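Fimbrial structural subunit (Actinomyces naeslundii, PDB 3QDH) forms the shaft of type 2 fimbriae and probably mediates adhesion to streptococci and host cells during oral biofilm development, this chain being its two C-terminal domains. Local coordinates at residues A[177-189]-A[201-215]. Numbering follows the deposited sequence.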
loop_
_atom_site.group_PDB
_atom_site.type_symbol
_atom_site.label_atom_id
_atom_site.label_comp_id
_atom_site.label_asym_id
_atom_site.label_seq_id
_atom_site.Cartn_x
_atom_site.Cartn_y
_atom_site.Cartn_z
ATOM N N GLY A 177 1.963 21.493 27.440
ATOM C CA GLY A 177 1.026 20.660 26.694
ATOM C C GLY A 177 -0.239 20.334 27.466
ATOM O O GLY A 177 -0.202 20.153 28.684
ATOM N N LEU A 178 -1.357 20.250 26.748
ATOM C CA LEU A 178 -2.654 19.947 27.354
ATOM C C LEU A 178 -3.178 18.565 26.950
ATOM O O LEU A 178 -3.454 18.305 25.768
ATOM C CB LEU A 178 -3.686 21.027 27.007
ATOM C CG LEU A 178 -3.342 22.500 27.258
ATOM C CD1 LEU A 178 -4.486 23.378 26.786
ATOM C CD2 LEU A 178 -3.035 22.770 28.729
ATOM N N GLN A 179 -3.318 17.699 27.954
ATOM C CA GLN A 179 -3.812 16.336 27.796
ATOM C C GLN A 179 -5.328 16.296 27.584
ATOM O O GLN A 179 -6.068 17.152 28.096
ATOM C CB GLN A 179 -3.434 15.518 29.038
ATOM C CG GLN A 179 -3.639 14.006 28.923
ATOM C CD GLN A 179 -3.067 13.229 30.104
ATOM O OE1 GLN A 179 -2.613 13.809 31.095
ATOM N NE2 GLN A 179 -3.086 11.906 30.000
ATOM N N GLY A 180 -5.783 15.304 26.821
ATOM C CA GLY A 180 -7.203 14.997 26.709
ATOM C C GLY A 180 -7.949 15.742 25.623
ATOM O O GLY A 180 -9.154 15.562 25.468
ATOM N N ALA A 181 -7.245 16.593 24.880
ATOM C CA ALA A 181 -7.825 17.240 23.713
ATOM C C ALA A 181 -8.036 16.187 22.627
ATOM O O ALA A 181 -7.213 15.286 22.460
ATOM C CB ALA A 181 -6.921 18.352 23.215
ATOM N N GLN A 182 -9.147 16.294 21.907
ATOM C CA GLN A 182 -9.482 15.301 20.893
ATOM C C GLN A 182 -9.602 15.887 19.488
ATOM O O GLN A 182 -10.184 16.955 19.293
ATOM C CB GLN A 182 -10.722 14.493 21.295
ATOM C CG GLN A 182 -10.449 13.496 22.423
ATOM C CD GLN A 182 -11.613 12.561 22.709
ATOM O OE1 GLN A 182 -12.724 12.750 22.217
ATOM N NE2 GLN A 182 -11.358 11.541 23.519
ATOM N N PHE A 183 -9.030 15.170 18.521
ATOM C CA PHE A 183 -8.972 15.599 17.123
ATOM C C PHE A 183 -9.377 14.463 16.184
ATOM O O PHE A 183 -9.344 13.289 16.555
ATOM C CB PHE A 183 -7.549 16.051 16.750
ATOM C CG PHE A 183 -7.100 17.326 17.423
ATOM C CD1 PHE A 183 -7.298 18.561 16.810
ATOM C CD2 PHE A 183 -6.441 17.289 18.652
ATOM C CE1 PHE A 183 -6.863 19.743 17.423
ATOM C CE2 PHE A 183 -6.001 18.464 19.269
ATOM C CZ PHE A 183 -6.214 19.690 18.657
ATOM N N GLN A 184 -9.764 14.835 14.965
ATOM C CA GLN A 184 -10.052 13.888 13.889
ATOM C C GLN A 184 -9.444 14.416 12.588
ATOM O O GLN A 184 -9.441 15.624 12.345
ATOM C CB GLN A 184 -11.566 13.683 13.729
ATOM C CG GLN A 184 -12.242 12.987 14.914
ATOM C CD GLN A 184 -13.601 12.404 14.573
ATOM O OE1 GLN A 184 -14.446 13.063 13.965
ATOM N NE2 GLN A 184 -13.824 11.159 14.983
ATOM N N LEU A 185 -8.913 13.510 11.766
ATOM C CA LEU A 185 -8.271 13.885 10.504
ATOM C C LEU A 185 -9.144 13.581 9.291
ATOM O O LEU A 185 -9.757 12.514 9.206
ATOM C CB LEU A 185 -6.911 13.194 10.356
ATOM C CG LEU A 185 -5.711 13.859 11.032
ATOM C CD1 LEU A 185 -4.616 12.841 11.315
ATOM C CD2 LEU A 185 -5.176 15.027 10.197
ATOM N N TYR A 186 -9.182 14.527 8.355
ATOM C CA TYR A 186 -9.978 14.391 7.139
ATOM C C TYR A 186 -9.140 14.591 5.879
ATOM O O TYR A 186 -8.137 15.310 5.888
ATOM C CB TYR A 186 -11.140 15.397 7.135
ATOM C CG TYR A 186 -12.253 15.108 8.126
ATOM C CD1 TYR A 186 -12.201 15.607 9.432
ATOM C CD2 TYR A 186 -13.370 14.357 7.751
ATOM C CE1 TYR A 186 -13.229 15.357 10.343
ATOM C CE2 TYR A 186 -14.404 14.097 8.657
ATOM C CZ TYR A 186 -14.328 14.600 9.949
ATOM O OH TYR A 186 -15.345 14.344 10.848
ATOM N N LYS A 187 -9.570 13.947 4.797
ATOM C CA LYS A 187 -9.060 14.233 3.461
ATOM C C LYS A 187 -9.454 15.660 3.065
ATOM O O LYS A 187 -10.588 16.078 3.295
ATOM C CB LYS A 187 -9.644 13.231 2.460
ATOM C CG LYS A 187 -9.266 13.494 1.012
ATOM C CD LYS A 187 -10.170 12.739 0.053
ATOM C CE LYS A 187 -9.896 13.141 -1.388
ATOM N NZ LYS A 187 -10.255 14.562 -1.663
ATOM N N ALA A 188 -8.509 16.403 2.492
ATOM C CA ALA A 188 -8.771 17.749 1.974
ATOM C C ALA A 188 -9.339 17.684 0.555
ATOM O O ALA A 188 -9.013 16.770 -0.206
ATOM C CB ALA A 188 -7.500 18.586 1.999
ATOM N N LYS A 189 -10.185 18.657 0.210
ATOM C CA LYS A 189 -10.808 18.721 -1.118
ATOM C C LYS A 189 -9.763 19.046 -2.182
ATOM O O LYS A 189 -9.622 18.316 -3.163
ATOM C CB LYS A 189 -11.950 19.745 -1.139
ATOM C CG LYS A 189 -13.128 19.359 -2.042
ATOM C CD LYS A 189 -14.067 20.533 -2.292
ATOM C CE LYS A 189 -13.499 21.493 -3.342
ATOM N NZ LYS A 189 -14.434 22.614 -3.669
ATOM N N GLU A 201 -13.633 16.621 3.048
ATOM C CA GLU A 201 -14.663 15.663 2.640
ATOM C C GLU A 201 -14.371 14.274 3.212
ATOM O O GLU A 201 -13.251 13.995 3.652
ATOM C CB GLU A 201 -14.810 15.609 1.108
ATOM C CG GLU A 201 -13.665 14.917 0.370
ATOM C CD GLU A 201 -13.870 14.860 -1.135
ATOM O OE1 GLU A 201 -12.883 15.064 -1.872
ATOM O OE2 GLU A 201 -15.013 14.615 -1.587
ATOM N N GLY A 202 -15.386 13.414 3.208
ATOM C CA GLY A 202 -15.236 12.031 3.657
ATOM C C GLY A 202 -15.372 11.852 5.157
ATOM O O GLY A 202 -15.631 12.810 5.889
ATOM N N ASP A 203 -15.206 10.612 5.609
ATOM C CA ASP A 203 -15.238 10.286 7.029
ATOM C C ASP A 203 -13.848 10.448 7.665
ATOM O O ASP A 203 -12.847 10.547 6.946
ATOM C CB ASP A 203 -15.766 8.860 7.228
ATOM C CG ASP A 203 -17.260 8.743 6.959
ATOM O OD1 ASP A 203 -17.875 9.733 6.500
ATOM O OD2 ASP A 203 -17.825 7.655 7.209
ATOM N N PRO A 204 -13.780 10.501 9.012
ATOM C CA PRO A 204 -12.492 10.570 9.706
ATOM C C PRO A 204 -11.537 9.436 9.325
ATOM O O PRO A 204 -11.974 8.309 9.069
ATOM C CB PRO A 204 -12.889 10.451 11.179
ATOM C CG PRO A 204 -14.244 11.050 11.237
ATOM C CD PRO A 204 -14.912 10.672 9.947
ATOM N N ILE A 205 -10.244 9.744 9.297
ATOM C CA ILE A 205 -9.211 8.785 8.915
ATOM C C ILE A 205 -8.750 7.961 10.116
ATOM O O ILE A 205 -8.400 8.512 11.164
ATOM C CB ILE A 205 -8.006 9.505 8.249
ATOM C CG1 ILE A 205 -8.446 10.170 6.941
ATOM C CG2 ILE A 205 -6.851 8.536 7.993
ATOM C CD1 ILE A 205 -7.557 11.301 6.488
ATOM N N ALA A 206 -8.749 6.639 9.958
ATOM C CA ALA A 206 -8.274 5.742 11.005
ATOM C C ALA A 206 -6.750 5.743 11.096
ATOM O O ALA A 206 -6.053 5.473 10.111
ATOM C CB ALA A 206 -8.805 4.331 10.788
ATOM N N ILE A 207 -6.246 6.073 12.283
ATOM C CA ILE A 207 -4.821 6.022 12.590
ATOM C C ILE A 207 -4.604 4.824 13.504
ATOM O O ILE A 207 -5.056 4.822 14.651
ATOM C CB ILE A 207 -4.335 7.335 13.272
ATOM C CG1 ILE A 207 -4.577 8.562 12.370
ATOM C CG2 ILE A 207 -2.874 7.234 13.707
ATOM C CD1 ILE A 207 -4.024 8.455 10.941
ATOM N N ASN A 208 -3.926 3.802 12.985
ATOM C CA ASN A 208 -3.815 2.507 13.664
ATOM C C ASN A 208 -5.170 2.004 14.201
ATOM O O ASN A 208 -5.266 1.522 15.334
ATOM C CB ASN A 208 -2.745 2.547 14.771
ATOM C CG ASN A 208 -1.323 2.395 14.230
ATOM O OD1 ASN A 208 -0.405 3.090 14.669
ATOM N ND2 ASN A 208 -1.136 1.472 13.286
ATOM N N GLY A 209 -6.211 2.144 13.378
ATOM C CA GLY A 209 -7.549 1.639 13.694
ATOM C C GLY A 209 -8.430 2.585 14.494
ATOM O O GLY A 209 -9.621 2.332 14.667
ATOM N N GLU A 210 -7.847 3.678 14.977
ATOM C CA GLU A 210 -8.577 4.652 15.779
ATOM C C GLU A 210 -8.822 5.937 14.986
ATOM O O GLU A 210 -7.889 6.507 14.410
ATOM C CB GLU A 210 -7.818 4.949 17.079
ATOM C CG GLU A 210 -7.427 3.704 17.899
ATOM C CD GLU A 210 -8.622 2.931 18.463
ATOM O OE1 GLU A 210 -9.644 3.563 18.823
ATOM O OE2 GLU A 210 -8.532 1.684 18.555
ATOM N N THR A 211 -10.079 6.379 14.958
ATOM C CA THR A 211 -10.481 7.578 14.208
ATOM C C THR A 211 -10.554 8.836 15.076
ATOM O O THR A 211 -10.810 9.934 14.570
ATOM C CB THR A 211 -11.838 7.389 13.486
ATOM O OG1 THR A 211 -12.861 7.085 14.444
ATOM C CG2 THR A 211 -11.762 6.270 12.446
ATOM N N THR A 212 -10.345 8.672 16.380
ATOM C CA THR A 212 -10.270 9.804 17.302
ATOM C C THR A 212 -8.885 9.835 17.926
ATOM O O THR A 212 -8.406 8.826 18.441
ATOM C CB THR A 212 -11.352 9.734 18.402
ATOM O OG1 THR A 212 -12.644 9.650 17.793
ATOM C CG2 THR A 212 -11.310 10.975 19.285
ATOM N N LEU A 213 -8.249 10.999 17.861
ATOM C CA LEU A 213 -6.903 11.174 18.386
ATOM C C LEU A 213 -6.944 12.006 19.658
ATOM O O LEU A 213 -7.617 13.038 19.708
ATOM C CB LEU A 213 -6.005 11.837 17.337
ATOM C CG LEU A 213 -5.972 11.179 15.950
ATOM C CD1 LEU A 213 -5.258 12.066 14.943
ATOM C CD2 LEU A 213 -5.341 9.790 16.002
ATOM N N THR A 214 -6.223 11.546 20.675
ATOM C CA THR A 214 -6.205 12.194 21.986
ATOM C C THR A 214 -4.783 12.566 22.380
ATOM O O THR A 214 -3.881 11.720 22.351
ATOM C CB THR A 214 -6.822 11.279 23.070
ATOM O OG1 THR A 214 -8.121 10.849 22.644
ATOM C CG2 THR A 214 -6.945 12.012 24.418
ATOM N N THR A 215 -4.596 13.836 22.733
ATOM C CA THR A 215 -3.307 14.350 23.196
ATOM C C THR A 215 -2.911 13.716 24.526
ATOM O O THR A 215 -3.749 13.537 25.421
ATOM C CB THR A 215 -3.324 15.889 23.363
ATOM O OG1 THR A 215 -4.337 16.263 24.306
ATOM C CG2 THR A 215 -3.593 16.584 22.032
#
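P204 lies over one face of the Y186 ring, its CA 4.1 Å above the plane and offset toward the rim, while the carbonyl oxygen of G202 sits in plane at the ring edge. The two side chains run alongside each other, pointing the same way, with P204 CD 3.7 Å from Y186 CE2; K200 adds a cation-pi contact to this ring. P204 CG also touches OE1 of the Q184 amide, whose NE2 reaches back to T211 O and T212 OG1 through two weak hydrogen bonds. At the F183 ring, CG2 of T215 approaches the edge, near the ring plane. Strand 182-188 here pairs antiparallel with strand 213-214 in the SpaA-like, CnaB-type domain, and strand 245-254 lies along its other edge. F183 and L213 form a hydrogen-bonded pair, F183 N to L213 O at 2.8 Å and L213 N returning to F183 O. Between I205 and L213 the chain leaves strand 182-188 through a type I' turn, I207 to E210; before it, I205 N donates to L185 O (2.8 Å). Inside the domain CD1 of L185 meets CD1 of L213 at 3.8 Å; L185 also touches L161 of strand 154-165 and L213 touches I221 of strand 220-230, both in another sheet of the chain. At one end T215 OG1, set between its own backbone N and carbonyl carbon (chi1 59°), donates to a lone pair of L178 O at 2.7 Å and accepts from A181 N at 3.0 Å, so that one hydroxyl ties two backbone groups of the loop leading into strand 182-188. At the other, K187 runs extended and bends at its last torsion (chi4 -66°), where NZ bridges E201 OE1 (2.7 Å) from the anti side and also donates to A188 O.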